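Local coordinates for protein carbamate kinase (PDB 4AXS) that probably catalyses the reversible transfer of phosphate between carbamoyl phosphate and ADP to give ATP and carbamate, a step of the arginine deiminase pathway, at residues 216-220 with 221-225; 230-233 with 234-238; 259-263 with 264-268; 275-278 with 279-282; 290-293 with 294-298. All blocks are in the same frame, centred on the assembly; numbering follows the deposited sequence.

Contact 1. Residues 216-220 with 221-225; sequences TIIQD and NQYIG
The strands carrying Ile217 and Ile224 run antiparallel, at 152° between their directions, and are joined by a tight turn at Asp220 and Asn221. Ile217 and Ile224 form a hydrogen-bonded pair. Ile217 N donates a hydrogen bond to Ile224 O at 3.1 Å, from above the carbonyl plane, while the return bond is weak. Nearer the turn, Gln219 N meets Gln222 O at 2.7 Å, nearly straight at 172° and in the carbonyl plane. The reverse bond, from Gln222 N to Gln219 O, is weak.

Thr216, Ile218 and Tyr223 share one face. Ile218 lies beside the Tyr223 ring and points the same way, with CD1 3.4 Å from Tyr223 CE1. With chi1 at -61°, Thr216 OG1 lies anti to the carbonyl carbon, which leaves CG2 anti to the backbone N and 3.9 Å from Tyr223 CD1. Thr216 OG1 is engaged by Gln134. On the face of Ile217 and Ile224, Ile217 CG1 packs on Ile224 CB at 4.1 Å. Ile224 CD1 lies diagonally across from Gln219, 3.5 Å from Gln219 CB.

Asn117 of the second subunit accepts from Tyr223 N, and Lys120 of that subunit packs on the tyrosine. Both turn residues have positive phi, close to a type I' turn. The arrangement is a two-residue beta hairpin at the edge of the four-stranded sheet, placed against the other subunit.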
loop_
_atom_site.group_PDB
_atom_site.type_symbol
_atom_site.label_atom_id
_atom_site.label_comp_id
_atom_site.label_asym_id
_atom_site.label_seq_id
_atom_site.Cartn_x
_atom_site.Cartn_y
_atom_site.Cartn_z
ATOM N N THR A 216 -10.796 -8.221 -7.607
ATOM C CA THR A 216 -11.555 -8.733 -6.473
ATOM C C THR A 216 -13.014 -9.000 -6.831
ATOM O O THR A 216 -13.757 -8.074 -7.165
ATOM C CB THR A 216 -11.537 -7.736 -5.310
ATOM O OG1 THR A 216 -10.186 -7.527 -4.881
ATOM C CG2 THR A 216 -12.376 -8.263 -4.141
ATOM N N ILE A 217 -13.434 -10.259 -6.744
ATOM C CA ILE A 217 -14.843 -10.581 -6.970
ATOM C C ILE A 217 -15.663 -10.589 -5.676
ATOM O O ILE A 217 -15.112 -10.571 -4.573
ATOM C CB ILE A 217 -15.032 -11.912 -7.732
ATOM C CG1 ILE A 217 -14.790 -13.109 -6.814
ATOM C CG2 ILE A 217 -14.139 -11.959 -8.983
ATOM C CD1 ILE A 217 -15.038 -14.447 -7.504
ATOM N N ILE A 218 -16.982 -10.585 -5.817
ATOM C CA ILE A 218 -17.870 -10.667 -4.664
ATOM C C ILE A 218 -18.700 -11.937 -4.741
ATOM O O ILE A 218 -19.442 -12.153 -5.702
ATOM C CB ILE A 218 -18.799 -9.453 -4.554
ATOM C CG1 ILE A 218 -17.992 -8.201 -4.226
ATOM C CG2 ILE A 218 -19.838 -9.668 -3.476
ATOM C CD1 ILE A 218 -18.853 -6.990 -3.935
ATOM N N GLN A 219 -18.563 -12.781 -3.723
ATOM C CA GLN A 219 -19.275 -14.049 -3.682
ATOM C C GLN A 219 -19.983 -14.247 -2.341
ATOM O O GLN A 219 -19.352 -14.528 -1.319
ATOM C CB GLN A 219 -18.321 -15.202 -3.986
ATOM C CG GLN A 219 -18.996 -16.545 -4.127
ATOM C CD GLN A 219 -18.080 -17.585 -4.741
ATOM O OE1 GLN A 219 -16.971 -17.271 -5.182
ATOM N NE2 GLN A 219 -18.539 -18.834 -4.776
ATOM N N ASP A 220 -21.304 -14.084 -2.368
ATOM C CA ASP A 220 -22.146 -14.202 -1.181
ATOM C C ASP A 220 -21.801 -13.121 -0.169
ATOM O O ASP A 220 -21.559 -13.412 0.997
ATOM C CB ASP A 220 -22.009 -15.587 -0.548
ATOM C CG ASP A 220 -22.222 -16.710 -1.546
ATOM O OD1 ASP A 220 -23.281 -16.737 -2.217
ATOM O OD2 ASP A 220 -21.320 -17.566 -1.662
ATOM N N ASN A 221 -21.780 -11.873 -0.630
ATOM C CA ASN A 221 -21.441 -10.734 0.214
ATOM C C ASN A 221 -20.031 -10.845 0.803
ATOM O O ASN A 221 -19.693 -10.132 1.751
ATOM C CB ASN A 221 -22.487 -10.557 1.319
ATOM C CG ASN A 221 -22.693 -9.099 1.714
ATOM O OD1 ASN A 221 -22.777 -8.214 0.862
ATOM N ND2 ASN A 221 -22.790 -8.847 3.018
ATOM N N GLN A 222 -19.216 -11.740 0.239
ATOM C CA GLN A 222 -17.813 -11.905 0.645
ATOM C C GLN A 222 -16.838 -11.537 -0.482
ATOM O O GLN A 222 -17.037 -11.929 -1.632
ATOM C CB GLN A 222 -17.540 -13.346 1.093
ATOM C CG GLN A 222 -18.089 -13.715 2.468
ATOM C CD GLN A 222 -17.378 -13.002 3.607
ATOM O OE1 GLN A 222 -17.829 -11.947 4.074
ATOM N NE2 GLN A 222 -16.262 -13.577 4.067
ATOM N N TYR A 223 -15.786 -10.790 -0.146
ATOM C CA TYR A 223 -14.753 -10.426 -1.117
ATOM C C TYR A 223 -13.773 -11.579 -1.300
ATOM O O TYR A 223 -13.599 -12.395 -0.402
ATOM C CB TYR A 223 -14.001 -9.164 -0.684
ATOM C CG TYR A 223 -14.811 -7.882 -0.756
ATOM C CD1 TYR A 223 -15.443 -7.500 -1.935
ATOM C CD2 TYR A 223 -14.931 -7.046 0.345
ATOM C CE1 TYR A 223 -16.174 -6.325 -2.020
ATOM C CE2 TYR A 223 -15.668 -5.867 0.272
ATOM C CZ TYR A 223 -16.290 -5.513 -0.918
ATOM O OH TYR A 223 -17.023 -4.344 -1.017
ATOM N N ILE A 224 -13.151 -11.652 -2.472
ATOM C CA ILE A 224 -12.181 -12.689 -2.796
ATOM C C ILE A 224 -11.260 -12.182 -3.882
ATOM O O ILE A 224 -11.635 -12.155 -5.058
ATOM C CB ILE A 224 -12.850 -13.964 -3.331
ATOM C CG1 ILE A 224 -14.014 -14.403 -2.422
ATOM C CG2 ILE A 224 -11.808 -15.069 -3.513
ATOM C CD1 ILE A 224 -14.920 -15.453 -3.028
ATOM N N GLY A 225 -10.073 -11.736 -3.494
ATOM C CA GLY A 225 -9.053 -11.379 -4.456
ATOM C C GLY A 225 -8.818 -12.563 -5.372
ATOM O O GLY A 225 -8.727 -13.689 -4.909
#

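Contact 2. Residues 230-233 with 234-238; sequences IDKD and FALAK. With SO4 (sulfate ion), chain B.
Asp231 and Phe234 meet at a helix N-terminus, where Asp231 is the N-cap of helix 232-242. The two side chains cross at about a right angle. Carboxylate and ring planes are 43° apart. Asp231 CG is anti to its backbone N (chi1 178°), and this turns OD1 back over the first helical turn. OD1 accepts a hydrogen bond from Phe234 N at 3.0 Å, on the anti side of the carboxylate. A weak bond from Asp233 N adds a second grip. The same OD1 sits over one face of the Phe234 ring, offset toward the rim, and Asp231 CB touches Phe234 CD2 at 3.6 Å.

The helix then follows its usual pattern. Ala235 N bonds to Asp231 O at 2.9 Å, and Leu236 N to Lys232 O at 2.8 Å. Ile230 CG2 packs on the methyl of Ala235 at the start of the helix.

Lys232 turns away from this packing, bent at its second and fourth torsions. Its amine forms a salt bridge with the neighbouring Asp233. NZ meets OD1 at 2.9 Å, from above the carboxylate plane. Ala30 of strand 27-31 touches both side chains, and Pro293 of helix 292-302 lies against Asp231. A sulfate, probably from the crystallisation liquor, is bound by Gly33 N. Lys232 NZ also gives this ion a hydrogen bond, to its O4 at 3.2 Å.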
loop_
_atom_site.group_PDB
_atom_site.type_symbol
_atom_site.label_atom_id
_atom_site.label_comp_id
_atom_site.label_asym_id
_atom_site.label_seq_id
_atom_site.Cartn_x
_atom_site.Cartn_y
_atom_site.Cartn_z
ATOM N N ILE A 230 -6.060 -5.917 -14.280
ATOM C CA ILE A 230 -7.072 -4.980 -14.670
ATOM C C ILE A 230 -6.296 -3.894 -15.344
ATOM O O ILE A 230 -5.276 -3.448 -14.821
ATOM C CB ILE A 230 -7.796 -4.440 -13.448
ATOM C CG1 ILE A 230 -8.644 -5.565 -12.842
ATOM C CG2 ILE A 230 -8.622 -3.224 -13.817
ATOM C CD1 ILE A 230 -9.133 -5.287 -11.478
ATOM N N ASP A 231 -6.746 -3.514 -16.537
ATOM C CA ASP A 231 -6.096 -2.483 -17.312
ATOM C C ASP A 231 -6.179 -1.167 -16.532
ATOM O O ASP A 231 -7.271 -0.692 -16.207
ATOM C CB ASP A 231 -6.780 -2.371 -18.669
ATOM C CG ASP A 231 -6.190 -1.279 -19.534
ATOM O OD1 ASP A 231 -6.447 -0.090 -19.244
ATOM O OD2 ASP A 231 -5.451 -1.619 -20.483
ATOM N N LYS A 232 -5.017 -0.598 -16.217
ATOM C CA LYS A 232 -4.947 0.599 -15.398
ATOM C C LYS A 232 -5.690 1.788 -16.017
ATOM O O LYS A 232 -6.243 2.622 -15.293
ATOM C CB LYS A 232 -3.485 0.957 -15.078
ATOM C CG LYS A 232 -2.635 1.416 -16.275
ATOM C CD LYS A 232 -2.666 2.927 -16.430
ATOM C CE LYS A 232 -1.441 3.432 -17.167
ATOM N NZ LYS A 232 -1.427 3.027 -18.606
ATOM N N ASP A 233 -5.718 1.870 -17.347
ATOM C CA ASP A 233 -6.464 2.959 -17.994
ATOM C C ASP A 233 -7.982 2.839 -17.726
ATOM O O ASP A 233 -8.611 3.790 -17.280
ATOM C CB ASP A 233 -6.109 3.073 -19.489
ATOM C CG ASP A 233 -4.606 3.342 -19.724
ATOM O OD1 ASP A 233 -4.041 4.267 -19.096
ATOM O OD2 ASP A 233 -3.991 2.629 -20.554
ATOM N N PHE A 234 -8.554 1.660 -17.960
ATOM C CA PHE A 234 -9.928 1.369 -17.552
ATOM C C PHE A 234 -10.134 1.700 -16.071
ATOM O O PHE A 234 -11.105 2.359 -15.689
ATOM C CB PHE A 234 -10.238 -0.125 -17.704
ATOM C CG PHE A 234 -10.339 -0.610 -19.127
ATOM C CD1 PHE A 234 -10.500 0.266 -20.186
ATOM C CD2 PHE A 234 -10.308 -1.972 -19.400
ATOM C CE1 PHE A 234 -10.611 -0.204 -21.465
ATOM C CE2 PHE A 234 -10.419 -2.439 -20.704
ATOM C CZ PHE A 234 -10.565 -1.550 -21.728
ATOM N N ALA A 235 -9.226 1.211 -15.231
ATOM C CA ALA A 235 -9.390 1.365 -13.798
ATOM C C ALA A 235 -9.466 2.834 -13.488
ATOM O O ALA A 235 -10.401 3.296 -12.860
ATOM C CB ALA A 235 -8.227 0.696 -13.021
ATOM N N LEU A 236 -8.479 3.576 -13.953
ATOM C CA LEU A 236 -8.383 4.985 -13.605
ATOM C C LEU A 236 -9.485 5.818 -14.241
ATOM O O LEU A 236 -9.810 6.912 -13.760
ATOM C CB LEU A 236 -6.998 5.524 -13.951
ATOM C CG LEU A 236 -6.084 5.362 -12.738
ATOM C CD1 LEU A 236 -4.650 5.076 -13.154
ATOM C CD2 LEU A 236 -6.168 6.599 -11.852
ATOM N N ALA A 237 -10.064 5.295 -15.319
ATOM C CA ALA A 237 -11.190 5.955 -15.957
ATOM C C ALA A 237 -12.469 5.754 -15.124
ATOM O O ALA A 237 -13.271 6.669 -14.984
ATOM C CB ALA A 237 -11.360 5.458 -17.384
ATOM N N LYS A 238 -12.635 4.567 -14.548
ATOM C CA LYS A 238 -13.754 4.315 -13.627
ATOM C C LYS A 238 -13.669 5.208 -12.399
ATOM O O LYS A 238 -14.674 5.751 -11.935
ATOM C CB LYS A 238 -13.793 2.850 -13.189
ATOM C CG LYS A 238 -14.862 2.015 -13.894
ATOM C CD LYS A 238 -16.267 2.214 -13.308
ATOM C CE LYS A 238 -17.312 1.437 -14.127
ATOM N NZ LYS A 238 -18.487 0.982 -13.320
HETATM S S SO4 B . 0.956 -0.672 -17.895
HETATM O O1 SO4 B . 0.487 -1.922 -17.295
HETATM O O2 SO4 B . 1.603 0.088 -16.828
HETATM O O3 SO4 B . 1.933 -0.896 -18.970
HETATM O O4 SO4 B . -0.160 0.069 -18.502
#

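Contact 3. Residues 259-263 with 264-268; sequences VDFNK and PTQKA
Val259 and Lys267 pair in a small antiparallel beta hairpin whose loop closes with a type I turn, Lys263 to Gln266. Both backbone polar groups of Val259 are used. Val259 N bonds to Lys267 O at 2.8 Å, and Val259 O accepts from Lys267 N at 3.0 Å. Gln266 CA also points its hydrogen at Val259 O. In the turn, Gln266 N reaches Lys263 O at 2.9 Å, well above the carbonyl plane.

Thr265 OG1 gives a weak bond to Asp260 OD2 at 3.1 Å across the loop, and Asp260 N is taken up by Gln285. The extended Gln266 side chain runs beside Phe261. The ring of Phe261 also packs edge-to-face with Tyr258. The Gln266 amide lies nearly flat against the Phe261 ring, its plane 18° from the ring's, with OE1 over one face. This amide bridges the loop: Gln266 OE1 accepts a hydrogen bond from Asn262 N at 2.6 Å. The N lies nearly along the C=O axis, but the bond is bent at the hydrogen, 135°.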
loop_
_atom_site.group_PDB
_atom_site.type_symbol
_atom_site.label_atom_id
_atom_site.label_comp_id
_atom_site.label_asym_id
_atom_site.label_seq_id
_atom_site.Cartn_x
_atom_site.Cartn_y
_atom_site.Cartn_z
ATOM N N VAL A 259 -3.708 7.875 -37.059
ATOM C CA VAL A 259 -4.477 6.915 -37.840
ATOM C C VAL A 259 -3.759 6.679 -39.174
ATOM O O VAL A 259 -3.048 7.554 -39.663
ATOM C CB VAL A 259 -5.971 7.337 -38.016
ATOM C CG1 VAL A 259 -6.743 7.125 -36.703
ATOM C CG2 VAL A 259 -6.089 8.790 -38.496
ATOM N N ASP A 260 -3.909 5.481 -39.727
ATOM C CA ASP A 260 -3.270 5.136 -40.993
ATOM C C ASP A 260 -1.760 5.268 -40.925
ATOM O O ASP A 260 -1.139 5.694 -41.894
ATOM C CB ASP A 260 -3.786 6.039 -42.121
ATOM C CG ASP A 260 -5.221 5.735 -42.514
ATOM O OD1 ASP A 260 -5.593 4.541 -42.580
ATOM O OD2 ASP A 260 -5.974 6.703 -42.761
ATOM N N PHE A 261 -1.159 4.913 -39.797
ATOM C CA PHE A 261 0.282 5.099 -39.670
ATOM C C PHE A 261 1.046 4.446 -40.835
ATOM O O PHE A 261 0.569 3.484 -41.452
ATOM C CB PHE A 261 0.804 4.613 -38.318
ATOM C CG PHE A 261 2.055 5.329 -37.862
ATOM C CD1 PHE A 261 1.968 6.559 -37.214
ATOM C CD2 PHE A 261 3.314 4.783 -38.086
ATOM C CE1 PHE A 261 3.112 7.231 -36.797
ATOM C CE2 PHE A 261 4.456 5.451 -37.665
ATOM C CZ PHE A 261 4.351 6.679 -37.025
ATOM N N ASN A 262 2.222 4.990 -41.141
ATOM C CA ASN A 262 3.003 4.526 -42.277
ATOM C C ASN A 262 2.118 4.206 -43.468
ATOM O O ASN A 262 2.244 3.150 -44.092
ATOM C CB ASN A 262 3.875 3.334 -41.893
ATOM C CG ASN A 262 5.136 3.757 -41.163
ATOM O OD1 ASN A 262 5.136 4.733 -40.409
ATOM N ND2 ASN A 262 6.222 3.037 -41.397
ATOM N N LYS A 263 1.199 5.131 -43.741
ATOM C CA LYS A 263 0.368 5.132 -44.936
ATOM C C LYS A 263 0.225 6.575 -45.396
ATOM O O LYS A 263 0.362 7.503 -44.598
ATOM C CB LYS A 263 -1.021 4.565 -44.647
ATOM C CG LYS A 263 -1.071 3.074 -44.394
ATOM C CD LYS A 263 -2.498 2.652 -44.042
ATOM C CE LYS A 263 -2.576 1.180 -43.662
ATOM N NZ LYS A 263 -3.928 0.797 -43.168
ATOM N N PRO A 264 -0.041 6.764 -46.695
ATOM C CA PRO A 264 -0.293 8.061 -47.335
ATOM C C PRO A 264 -1.285 8.946 -46.571
ATOM O O PRO A 264 -1.058 10.148 -46.390
ATOM C CB PRO A 264 -0.888 7.656 -48.683
ATOM C CG PRO A 264 -0.211 6.362 -48.997
ATOM C CD PRO A 264 0.013 5.665 -47.676
ATOM N N THR A 265 -2.385 8.362 -46.124
ATOM C CA THR A 265 -3.391 9.139 -45.415
ATOM C C THR A 265 -3.085 9.298 -43.924
ATOM O O THR A 265 -3.911 9.826 -43.178
ATOM C CB THR A 265 -4.779 8.526 -45.575
ATOM O OG1 THR A 265 -4.663 7.097 -45.543
ATOM C CG2 THR A 265 -5.412 8.964 -46.898
ATOM N N GLN A 266 -1.904 8.853 -43.497
ATOM C CA GLN A 266 -1.501 9.001 -42.101
ATOM C C GLN A 266 -1.900 10.382 -41.612
ATOM O O GLN A 266 -1.689 11.376 -42.304
ATOM C CB GLN A 266 0.006 8.780 -41.925
ATOM C CG GLN A 266 0.545 9.093 -40.530
ATOM C CD GLN A 266 1.992 8.632 -40.321
ATOM O OE1 GLN A 266 2.314 7.457 -40.501
ATOM N NE2 GLN A 266 2.863 9.560 -39.923
ATOM N N LYS A 267 -2.496 10.433 -40.423
ATOM C CA LYS A 267 -2.929 11.690 -39.832
ATOM C C LYS A 267 -2.865 11.626 -38.316
ATOM O O LYS A 267 -3.130 10.581 -37.706
ATOM C CB LYS A 267 -4.352 12.043 -40.277
ATOM C CG LYS A 267 -4.456 12.509 -41.708
ATOM C CD LYS A 267 -5.898 12.807 -42.117
ATOM C CE LYS A 267 -5.975 13.283 -43.567
ATOM N NZ LYS A 267 -7.380 13.459 -44.022
ATOM N N ALA A 268 -2.514 12.762 -37.722
ATOM C CA ALA A 268 -2.479 12.926 -36.277
ATOM C C ALA A 268 -3.810 13.476 -35.785
ATOM O O ALA A 268 -4.320 14.461 -36.319
ATOM C CB ALA A 268 -1.355 13.870 -35.887
#

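Contact 4. Residues 275-278 with 279-282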
loop_
_atom_site.group_PDB
_atom_site.type_symbol
_atom_site.label_atom_id
_atom_site.label_comp_id
_atom_site.label_asym_id
_atom_site.label_seq_id
_atom_site.Cartn_x
_atom_site.Cartn_y
_atom_site.Cartn_z
ATOM N N LYS A 275 -17.872 9.046 -31.799
ATOM C CA LYS A 275 -18.378 8.683 -33.122
ATOM C C LYS A 275 -17.247 8.287 -34.069
ATOM O O LYS A 275 -17.288 7.214 -34.673
ATOM C CB LYS A 275 -19.204 9.834 -33.723
ATOM C CG LYS A 275 -19.871 9.504 -35.052
ATOM C CD LYS A 275 -20.503 10.740 -35.714
ATOM C CE LYS A 275 -20.763 10.490 -37.219
ATOM N NZ LYS A 275 -21.554 11.574 -37.867
ATOM N N ALA A 276 -16.230 9.136 -34.193
ATOM C CA ALA A 276 -15.116 8.844 -35.108
ATOM C C ALA A 276 -14.240 7.702 -34.592
ATOM O O ALA A 276 -13.862 6.798 -35.349
ATOM C CB ALA A 276 -14.284 10.086 -35.349
ATOM N N LEU A 277 -13.919 7.745 -33.297
ATOM C CA LEU A 277 -13.107 6.693 -32.692
ATOM C C LEU A 277 -13.727 5.336 -32.945
ATOM O O LEU A 277 -13.026 4.362 -33.207
ATOM C CB LEU A 277 -12.917 6.924 -31.204
ATOM C CG LEU A 277 -11.672 7.732 -30.826
ATOM C CD1 LEU A 277 -10.573 7.556 -31.856
ATOM C CD2 LEU A 277 -11.989 9.189 -30.646
ATOM N N ASN A 278 -15.049 5.278 -32.912
ATOM C CA ASN A 278 -15.739 4.028 -33.231
ATOM C C ASN A 278 -15.467 3.484 -34.641
ATOM O O ASN A 278 -15.243 2.284 -34.820
ATOM C CB ASN A 278 -17.238 4.136 -32.911
ATOM C CG ASN A 278 -17.510 4.010 -31.408
ATOM O OD1 ASN A 278 -18.186 4.848 -30.807
ATOM N ND2 ASN A 278 -16.945 2.971 -30.790
ATOM N N ASN A 279 -15.460 4.368 -35.633
ATOM C CA ASN A 279 -15.066 3.980 -36.982
ATOM C C ASN A 279 -13.591 3.607 -37.046
ATOM O O ASN A 279 -13.229 2.533 -37.544
ATOM C CB ASN A 279 -15.384 5.093 -37.975
ATOM C CG ASN A 279 -16.858 5.409 -38.021
ATOM O OD1 ASN A 279 -17.690 4.499 -38.027
ATOM N ND2 ASN A 279 -17.199 6.700 -38.044
ATOM N N PHE A 280 -12.739 4.491 -36.537
ATOM C CA PHE A 280 -11.312 4.202 -36.499
ATOM C C PHE A 280 -11.064 2.815 -35.905
ATOM O O PHE A 280 -10.212 2.057 -36.384
ATOM C CB PHE A 280 -10.567 5.266 -35.691
ATOM C CG PHE A 280 -10.437 6.585 -36.394
ATOM C CD1 PHE A 280 -10.244 6.638 -37.779
ATOM C CD2 PHE A 280 -10.479 7.775 -35.676
ATOM C CE1 PHE A 280 -10.111 7.869 -38.448
ATOM C CE2 PHE A 280 -10.343 9.006 -36.332
ATOM C CZ PHE A 280 -10.161 9.051 -37.726
ATOM N N ILE A 281 -11.822 2.489 -34.862
ATOM C CA ILE A 281 -11.711 1.202 -34.184
ATOM C C ILE A 281 -12.221 0.066 -35.070
ATOM O O ILE A 281 -11.661 -1.034 -35.078
ATOM C CB ILE A 281 -12.504 1.219 -32.857
ATOM C CG1 ILE A 281 -11.843 2.168 -31.855
ATOM C CG2 ILE A 281 -12.640 -0.189 -32.284
ATOM C CD1 ILE A 281 -12.685 2.447 -30.643
ATOM N N ASN A 282 -13.292 0.332 -35.810
ATOM C CA ASN A 282 -13.803 -0.628 -36.787
ATOM C C ASN A 282 -12.731 -1.056 -37.779
ATOM O O ASN A 282 -12.656 -2.229 -38.173
ATOM C CB ASN A 282 -14.993 -0.046 -37.558
ATOM C CG ASN A 282 -16.257 0.019 -36.720
ATOM O OD1 ASN A 282 -16.251 -0.334 -35.532
ATOM N ND2 ASN A 282 -17.356 0.471 -37.340
#
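The first torsion of Phe280 (chi1 -73°) sets CG anti to its carbonyl carbon and swings the ring back along the helix toward Ala276 and Leu277. There Leu277 CD1 comes to the ring edge, in the ring plane, 3.8 Å from Phe280 CD2. Ala276 CB approaches the ring from the preceding turn, 4.2 Å from Phe280 CE2.

The backbone ties the same residues one turn apart. Phe280 N bonds to Ala276 O at 2.8 Å, nearly straight at 171°. The last residue, Asn282, gives its N-H to Asn278 O at 2.9 Å. Asp273 accepts from Ala276 N ahead of these turns.

Asn279 and Asn282 lie on the exposed side of helix 274-282, while Asn278 also touches Met299 of helix 292-302. On the apolar side Leu277 lies on Ile295 and Met299 of that helix. Phe280 packs on Phe286 of the following loop and on Val259 of strand 258-259.

Contact 5. Residues 290-293 with 294-298; sequences SMLP and KIKAA
Lys294 NZ is gripped by Ser290 O, one turn back, at 3.1 Å and in the carbonyl plane. The lysine chain doubles back to get there. CG is anti to the carbonyl carbon (chi1 -43°), and the chain bends at its third and fourth torsions. The amine also makes long, weak ion pairs with Asp233 and with a second bound sulfate, not the one held by Lys232.

Behind this bond the first turns of helix 292-302 form. Ile295 N bonds to Met291 O at 2.8 Å, and Lys296 N to Leu292 O at 2.8 Å with an angle of 177°. Ala297 N follows with Pro293 O at 2.9 Å. Pro293 sits in the first turn, where its lack of an N-H costs no helical bond.

Met291 crosses Ile295 on one side of the helix. Met291 CG, anti to its backbone N, meets Ile295 CG1 at 3.7 Å. Leu292 lies across the aliphatic part of Lys296, with Leu292 CG 3.9 Å from Lys296 CD. Ile295 also packs on Ile312 and Ile330 of the sheet, and Ala297 on Phe234.

The two lysines are thus used differently. Lys296 lends its methylenes to apolar packing at an exposed edge. Lys294 is folded over the helix start, where Ser290 O holds its amine. Though probably from the crystallisation liquor, the second sulfate may mark an anion-binding pocket.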
loop_
_atom_site.group_PDB
_atom_site.type_symbol
_atom_site.label_atom_id
_atom_site.label_comp_id
_atom_site.label_asym_id
_atom_site.label_seq_id
_atom_site.Cartn_x
_atom_site.Cartn_y
_atom_site.Cartn_z
ATOM N N SER A 290 -1.775 -1.649 -26.771
ATOM C CA SER A 290 -1.048 -0.396 -26.612
ATOM C C SER A 290 -1.993 0.794 -26.577
ATOM O O SER A 290 -2.103 1.479 -25.564
ATOM C CB SER A 290 -0.017 -0.217 -27.733
ATOM O OG SER A 290 0.696 1.008 -27.593
ATOM N N MET A 291 -2.676 1.043 -27.683
ATOM C CA MET A 291 -3.496 2.243 -27.798
ATOM C C MET A 291 -4.995 1.971 -27.618
ATOM O O MET A 291 -5.721 2.788 -27.047
ATOM C CB MET A 291 -3.235 2.923 -29.139
ATOM C CG MET A 291 -3.853 4.299 -29.250
ATOM S SD MET A 291 -3.058 5.496 -28.159
ATOM C CE MET A 291 -1.359 5.407 -28.736
ATOM N N LEU A 292 -5.450 0.818 -28.097
ATOM C CA LEU A 292 -6.875 0.504 -28.105
ATOM C C LEU A 292 -7.524 0.698 -26.740
ATOM O O LEU A 292 -8.475 1.469 -26.620
ATOM C CB LEU A 292 -7.119 -0.914 -28.641
ATOM C CG LEU A 292 -8.536 -1.243 -29.125
ATOM C CD1 LEU A 292 -9.090 -0.129 -30.038
ATOM C CD2 LEU A 292 -8.567 -2.598 -29.831
ATOM N N PRO A 293 -7.006 0.006 -25.705
ATOM C CA PRO A 293 -7.545 0.100 -24.345
ATOM C C PRO A 293 -7.546 1.524 -23.815
ATOM O O PRO A 293 -8.487 1.888 -23.106
ATOM C CB PRO A 293 -6.570 -0.755 -23.522
ATOM C CG PRO A 293 -6.020 -1.726 -24.485
ATOM C CD PRO A 293 -5.890 -0.957 -25.774
ATOM N N LYS A 294 -6.521 2.309 -24.149
ATOM C CA LYS A 294 -6.433 3.694 -23.691
ATOM C C LYS A 294 -7.507 4.533 -24.361
ATOM O O LYS A 294 -8.161 5.369 -23.731
ATOM C CB LYS A 294 -5.063 4.291 -23.993
ATOM C CG LYS A 294 -3.890 3.384 -23.699
ATOM C CD LYS A 294 -2.581 4.039 -24.110
ATOM C CE LYS A 294 -1.523 3.845 -23.035
ATOM N NZ LYS A 294 -1.388 2.402 -22.661
ATOM N N ILE A 295 -7.680 4.301 -25.653
ATOM C CA ILE A 295 -8.712 4.958 -26.420
ATOM C C ILE A 295 -10.076 4.625 -25.840
ATOM O O ILE A 295 -10.852 5.516 -25.481
ATOM C CB ILE A 295 -8.668 4.489 -27.884
ATOM C CG1 ILE A 295 -7.386 4.987 -28.558
ATOM C CG2 ILE A 295 -9.922 4.941 -28.640
ATOM C CD1 ILE A 295 -7.173 6.474 -28.436
ATOM N N LYS A 296 -10.359 3.334 -25.755
ATOM C CA LYS A 296 -11.642 2.870 -25.265
ATOM C C LYS A 296 -11.943 3.422 -23.871
ATOM O O LYS A 296 -13.018 3.978 -23.625
ATOM C CB LYS A 296 -11.674 1.346 -25.262
ATOM C CG LYS A 296 -11.741 0.723 -26.647
ATOM C CD LYS A 296 -11.469 -0.781 -26.597
ATOM C CE LYS A 296 -12.360 -1.561 -27.559
ATOM N NZ LYS A 296 -12.044 -3.025 -27.545
ATOM N N ALA A 297 -10.982 3.284 -22.964
ATOM C CA ALA A 297 -11.106 3.867 -21.627
ATOM C C ALA A 297 -11.330 5.382 -21.663
ATOM O O ALA A 297 -12.055 5.922 -20.838
ATOM C CB ALA A 297 -9.882 3.523 -20.768
ATOM N N ALA A 298 -10.701 6.069 -22.606
ATOM C CA ALA A 298 -10.901 7.508 -22.735
ATOM C C ALA A 298 -12.321 7.805 -23.199
ATOM O O ALA A 298 -12.920 8.806 -22.801
ATOM C CB ALA A 298 -9.890 8.106 -23.687
#

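The five contacts come in series along the chain, all within the amino acid kinase fold. Contact 1 lies on the four-stranded sheet, and contact 3 is a small hairpin about 46 Å away between centres, on the opposite side of the chain's centre. Between them, contacts 2, 5 and 4 form a touching row of helices. Contact 2 is about 10 Å from contact 5 between centres, and there Asp233 and Lys294 form a long, weak ion pair close to bound sulfates. Contact 5 meets contact 4, about 12 Å away between centres, through Ile295 and Leu277. Contact 4 touches contact 3. The row thus runs from a possible anion-binding region near the chain's middle to a surface hairpin.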